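Periplasmic binding protein (Veillonella parvula, PDB 4MO9) probably serves as the periplasmic solute-binding component of an ABC-type importer of the TroA-like kind, perhaps one for iron-siderophore complexes. Local coordinates at residues N216-G220 and N221-G225; D239-K242 and K243-I247. All blocks are in the same frame, centred on the assembly; numbering follows the deposited sequence.

Contact 1 of 2, residues N216-G220 and N221-G225; sequences NSFSG and NYSWG
Phe218 and Gly225 lie on two limbs of one tight loop, where the backbone of 216-220 turns at Gly220 and Asn221 and comes back as the first turn of helix 224-230. The loop follows strand 201-206, in a domain of the periplasmic binding protein fold. Ser223 occupies the N-cap position, yet its side chain makes no capping bond.

Phe218 CG lies anti to its carbonyl carbon (chi1 -61°), which sets the ring against this helix start. Trp224 CB sits over one face, 3.8 Å from the ring centroid and 11° off the normal, a CH-pi contact. The indole edge is also turned to that ring in an offset edge-to-face pair, with Phe218 CZ 3.6 Å from Trp224 CD1 and the planes at 64°. Both side chains point the same way. Trp224 NE1, next to CD1, is hydrogen-bonded to His315 ND1, which helps fix the turn of the indole. Ser223 OG approaches Phe218 CE2 obliquely, at 3.5 Å.

At the turn, Ser219 OG donates to Asn221 OD1 over 2.9 Å, tilted from the carbonyl plane. Gly225 fits closely: its CA makes a CA-H...O contact, 3.1 Å from Ser219 O.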
loop_
_atom_site.group_PDB
_atom_site.type_symbol
_atom_site.label_atom_id
_atom_site.label_comp_id
_atom_site.label_asym_id
_atom_site.label_seq_id
_atom_site.Cartn_x
_atom_site.Cartn_y
_atom_site.Cartn_z
ATOM N N ASN A 216 5.394 14.257 6.573
ATOM C CA ASN A 216 6.568 13.424 6.797
ATOM C C ASN A 216 7.387 13.203 5.534
ATOM O O ASN A 216 6.826 13.015 4.447
ATOM C CB ASN A 216 6.157 12.056 7.363
ATOM C CG ASN A 216 5.657 12.141 8.791
ATOM O OD1 ASN A 216 6.038 13.034 9.548
ATOM N ND2 ASN A 216 4.807 11.206 9.166
ATOM N N SER A 217 8.712 13.219 5.678
ATOM C CA SER A 217 9.591 12.776 4.599
ATOM C C SER A 217 10.152 11.428 5.009
ATOM O O SER A 217 9.618 10.793 5.925
ATOM C CB SER A 217 10.719 13.770 4.330
ATOM O OG SER A 217 11.389 13.444 3.119
ATOM N N PHE A 218 11.207 10.970 4.339
ATOM C CA PHE A 218 11.652 9.584 4.522
ATOM C C PHE A 218 13.172 9.409 4.519
ATOM O O PHE A 218 13.891 10.193 3.892
ATOM C CB PHE A 218 11.052 8.702 3.416
ATOM C CG PHE A 218 9.541 8.671 3.411
ATOM C CD1 PHE A 218 8.811 9.620 2.706
ATOM C CD2 PHE A 218 8.855 7.689 4.111
ATOM C CE1 PHE A 218 7.422 9.588 2.694
ATOM C CE2 PHE A 218 7.463 7.649 4.107
ATOM C CZ PHE A 218 6.748 8.610 3.400
ATOM N N SER A 219 13.660 8.373 5.208
ATOM C CA SER A 219 15.050 7.936 5.064
ATOM C C SER A 219 15.156 7.206 3.732
ATOM O O SER A 219 14.158 7.067 3.023
ATOM C CB SER A 219 15.417 6.952 6.165
ATOM O OG SER A 219 14.775 5.712 5.923
ATOM N N GLY A 220 16.346 6.713 3.393
ATOM C CA GLY A 220 16.526 5.991 2.146
ATOM C C GLY A 220 16.146 4.522 2.213
ATOM O O GLY A 220 16.135 3.826 1.183
ATOM N N ASN A 221 15.831 4.039 3.415
ATOM C CA ASN A 221 15.471 2.627 3.585
ATOM C C ASN A 221 14.142 2.375 4.306
ATOM O O ASN A 221 13.934 1.300 4.861
ATOM C CB ASN A 221 16.596 1.853 4.285
ATOM C CG ASN A 221 16.777 2.265 5.740
ATOM O OD1 ASN A 221 16.032 3.099 6.266
ATOM N ND2 ASN A 221 17.769 1.671 6.404
ATOM N N TYR A 222 13.246 3.356 4.310
ATOM C CA TYR A 222 11.936 3.147 4.919
ATOM C C TYR A 222 10.807 3.612 4.006
ATOM O O TYR A 222 10.834 4.751 3.526
ATOM C CB TYR A 222 11.831 3.874 6.261
ATOM C CG TYR A 222 10.453 3.752 6.865
ATOM C CD1 TYR A 222 10.001 2.539 7.367
ATOM C CD2 TYR A 222 9.599 4.841 6.924
ATOM C CE1 TYR A 222 8.735 2.415 7.911
ATOM C CE2 TYR A 222 8.335 4.733 7.466
ATOM C CZ TYR A 222 7.905 3.517 7.959
ATOM O OH TYR A 222 6.641 3.409 8.499
ATOM N N SER A 223 9.833 2.728 3.767
ATOM C CA SER A 223 8.593 3.094 3.076
ATOM C C SER A 223 8.890 3.716 1.707
ATOM O O SER A 223 9.675 3.157 0.942
ATOM C CB SER A 223 7.771 4.048 3.958
ATOM O OG SER A 223 6.515 4.350 3.370
ATOM N N TRP A 224 8.282 4.869 1.404
ATOM C CA TRP A 224 8.515 5.538 0.121
ATOM C C TRP A 224 10.009 5.759 -0.156
ATOM O O TRP A 224 10.448 5.736 -1.318
ATOM C CB TRP A 224 7.772 6.894 0.051
ATOM C CG TRP A 224 6.311 6.729 -0.226
ATOM C CD1 TRP A 224 5.290 6.769 0.683
ATOM C CD2 TRP A 224 5.710 6.441 -1.495
ATOM N NE1 TRP A 224 4.084 6.536 0.052
ATOM C CE2 TRP A 224 4.314 6.333 -1.285
ATOM C CE3 TRP A 224 6.213 6.266 -2.788
ATOM C CZ2 TRP A 224 3.418 6.070 -2.327
ATOM C CZ3 TRP A 224 5.331 6.006 -3.820
ATOM C CH2 TRP A 224 3.944 5.906 -3.585
ATOM N N GLY A 225 10.782 5.994 0.895
ATOM C CA GLY A 225 12.212 6.195 0.719
ATOM C C GLY A 225 12.909 4.919 0.268
ATOM O O GLY A 225 13.846 4.964 -0.535
#

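Contact 2 of 2, residues D239-K242 and K243-I247; sequences DAIK and KSSPI
The loop between strand 234-235 and helix 249-255 folds back on itself here, so that Ile241 meets Ser245 and Ile247 across a bend at Lys242 and Lys243. It belongs to the same domain of the periplasmic binding protein fold as the five-stranded mixed sheet that includes strand 234-235.

Ile241 carries the contact. It is buried, and its CB points toward the returning limb. CG2 stands anti to the backbone N, while CG1 lies beside that N (chi1 -55°). This sets CG2 on Ser245, and the bend at chi2 (-61°) brings CD1 to the same residue. Ile241 CG2 comes within 3.5 Å of Ser245 OG, and Ile241 CD1 lies 3.6 Å from the same oxygen. Ile241 CD1 also rests 3.5 Å from Ser245 O. These are van der Waals contacts of methyl groups with polar atoms.

Farther along, the terminal methyls of two isoleucines touch, Ile241 CD1 lying 3.7 Å from Ile247 CD1, with the Ile247 chain passing across the end of Ile241. In Ile247, CG1 anti to the backbone N (chi1 -164°) carries the chain out toward Ala240, and the turn at chi2 sets CD1 against Ile241. Ala240 CB adds a looser touch on the same methyl, 4.1 Å from Ile247 CD1. This small apolar group continues into helix 249-255: Ala240 touches Phe251 and Ile247 touches Val252.

The charged groups lie at the bend. The Lys242 and Lys243 side chains are exposed, and their NZ atoms stand 6.7 Å apart. Like charges at that spacing probably repel mildly, an effect that solvent can screen. Lys243 also packs on Tyr222.

What results is a loop leading from a strand into a helix of a periplasmic binding protein domain, filled on its inner side by Ile241, which packs on Ser245 and Ile247.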
loop_
_atom_site.group_PDB
_atom_site.type_symbol
_atom_site.label_atom_id
_atom_site.label_comp_id
_atom_site.label_asym_id
_atom_site.label_seq_id
_atom_site.Cartn_x
_atom_site.Cartn_y
_atom_site.Cartn_z
ATOM N N ASP A 239 19.902 10.747 4.758
ATOM C CA ASP A 239 20.795 10.870 5.915
ATOM C C ASP A 239 20.219 11.701 7.065
ATOM O O ASP A 239 20.654 11.562 8.209
ATOM C CB ASP A 239 22.141 11.471 5.498
ATOM C CG ASP A 239 22.999 10.503 4.711
ATOM O OD1 ASP A 239 22.968 9.288 5.014
ATOM O OD2 ASP A 239 23.709 10.966 3.789
ATOM N N ALA A 240 19.248 12.559 6.762
ATOM C CA ALA A 240 18.750 13.529 7.741
ATOM C C ALA A 240 17.501 13.056 8.491
ATOM O O ALA A 240 17.231 13.505 9.607
ATOM C CB ALA A 240 18.496 14.877 7.069
ATOM N N ILE A 241 16.737 12.163 7.867
ATOM C CA ILE A 241 15.549 11.583 8.487
ATOM C C ILE A 241 15.852 10.130 8.860
ATOM O O ILE A 241 16.356 9.368 8.031
ATOM C CB ILE A 241 14.326 11.620 7.521
ATOM C CG1 ILE A 241 14.062 13.047 7.014
ATOM C CG2 ILE A 241 13.076 11.011 8.178
ATOM C CD1 ILE A 241 13.731 14.065 8.106
ATOM N N LYS A 242 15.552 9.745 10.100
ATOM C CA LYS A 242 15.841 8.388 10.558
ATOM C C LYS A 242 14.891 7.355 9.950
ATOM O O LYS A 242 15.332 6.312 9.456
ATOM C CB LYS A 242 15.813 8.306 12.090
ATOM C CG LYS A 242 14.550 8.859 12.749
ATOM C CD LYS A 242 14.332 8.237 14.126
ATOM C CE LYS A 242 14.332 6.717 14.039
ATOM N NZ LYS A 242 13.815 6.081 15.280
ATOM N N LYS A 243 13.594 7.655 9.985
ATOM C CA LYS A 243 12.561 6.743 9.492
ATOM C C LYS A 243 11.548 7.515 8.647
ATOM O O LYS A 243 11.632 7.526 7.413
ATOM C CB LYS A 243 11.862 6.063 10.668
ATOM C CG LYS A 243 10.887 4.967 10.269
ATOM C CD LYS A 243 10.141 4.419 11.482
ATOM C CE LYS A 243 10.236 2.903 11.548
ATOM N NZ LYS A 243 9.120 2.290 12.334
ATOM N N SER A 244 10.599 8.166 9.317
ATOM C CA SER A 244 9.655 9.057 8.645
ATOM C C SER A 244 9.225 10.182 9.579
ATOM O O SER A 244 8.473 9.966 10.532
ATOM C CB SER A 244 8.434 8.293 8.139
ATOM O OG SER A 244 7.650 9.109 7.286
ATOM N N SER A 245 9.714 11.384 9.296
ATOM C CA SER A 245 9.408 12.560 10.090
ATOM C C SER A 245 9.592 13.750 9.163
ATOM O O SER A 245 10.216 13.622 8.107
ATOM C CB SER A 245 10.362 12.661 11.277
ATOM O OG SER A 245 11.698 12.799 10.830
ATOM N N PRO A 246 9.041 14.910 9.531
ATOM C CA PRO A 246 9.181 15.988 8.546
ATOM C C PRO A 246 10.569 16.628 8.544
ATOM O O PRO A 246 11.260 16.636 9.567
ATOM C CB PRO A 246 8.100 16.990 8.954
ATOM C CG PRO A 246 7.807 16.691 10.394
ATOM C CD PRO A 246 8.096 15.236 10.615
ATOM N N ILE A 247 10.969 17.137 7.381
ATOM C CA ILE A 247 12.259 17.796 7.201
ATOM C C ILE A 247 12.091 19.302 7.436
ATOM O O ILE A 247 10.976 19.819 7.385
ATOM C CB ILE A 247 12.792 17.540 5.766
ATOM C CG1 ILE A 247 14.284 17.851 5.656
ATOM C CG2 ILE A 247 12.005 18.348 4.742
ATOM C CD1 ILE A 247 15.121 17.212 6.737
#

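Contacts 1 and 2 follow one another along the chain, but their loops lie side by side, with centres about 7 Å apart. Residues 216-220 and 243-247 run antiparallel to each other, Ser217 paired with Ser245 and Ser219 with Lys243 through their backbones. Ser217 N is 2.9 Å from Ser245 O, a probable hydrogen bond. Ser217 O is 2.9 Å from Ser244 OG, probably bonded as well. Packing adds to this where Ser219 CB approaches Ile241 O at 3.2 Å. The bound trimethylamine oxide, whose pocket includes Trp45, Ala48, Ser73 and Arg78, is about 9 Å from the Tyr222 side chain and about 11 Å from that of Lys243. Neither contact supplies any of those four residues.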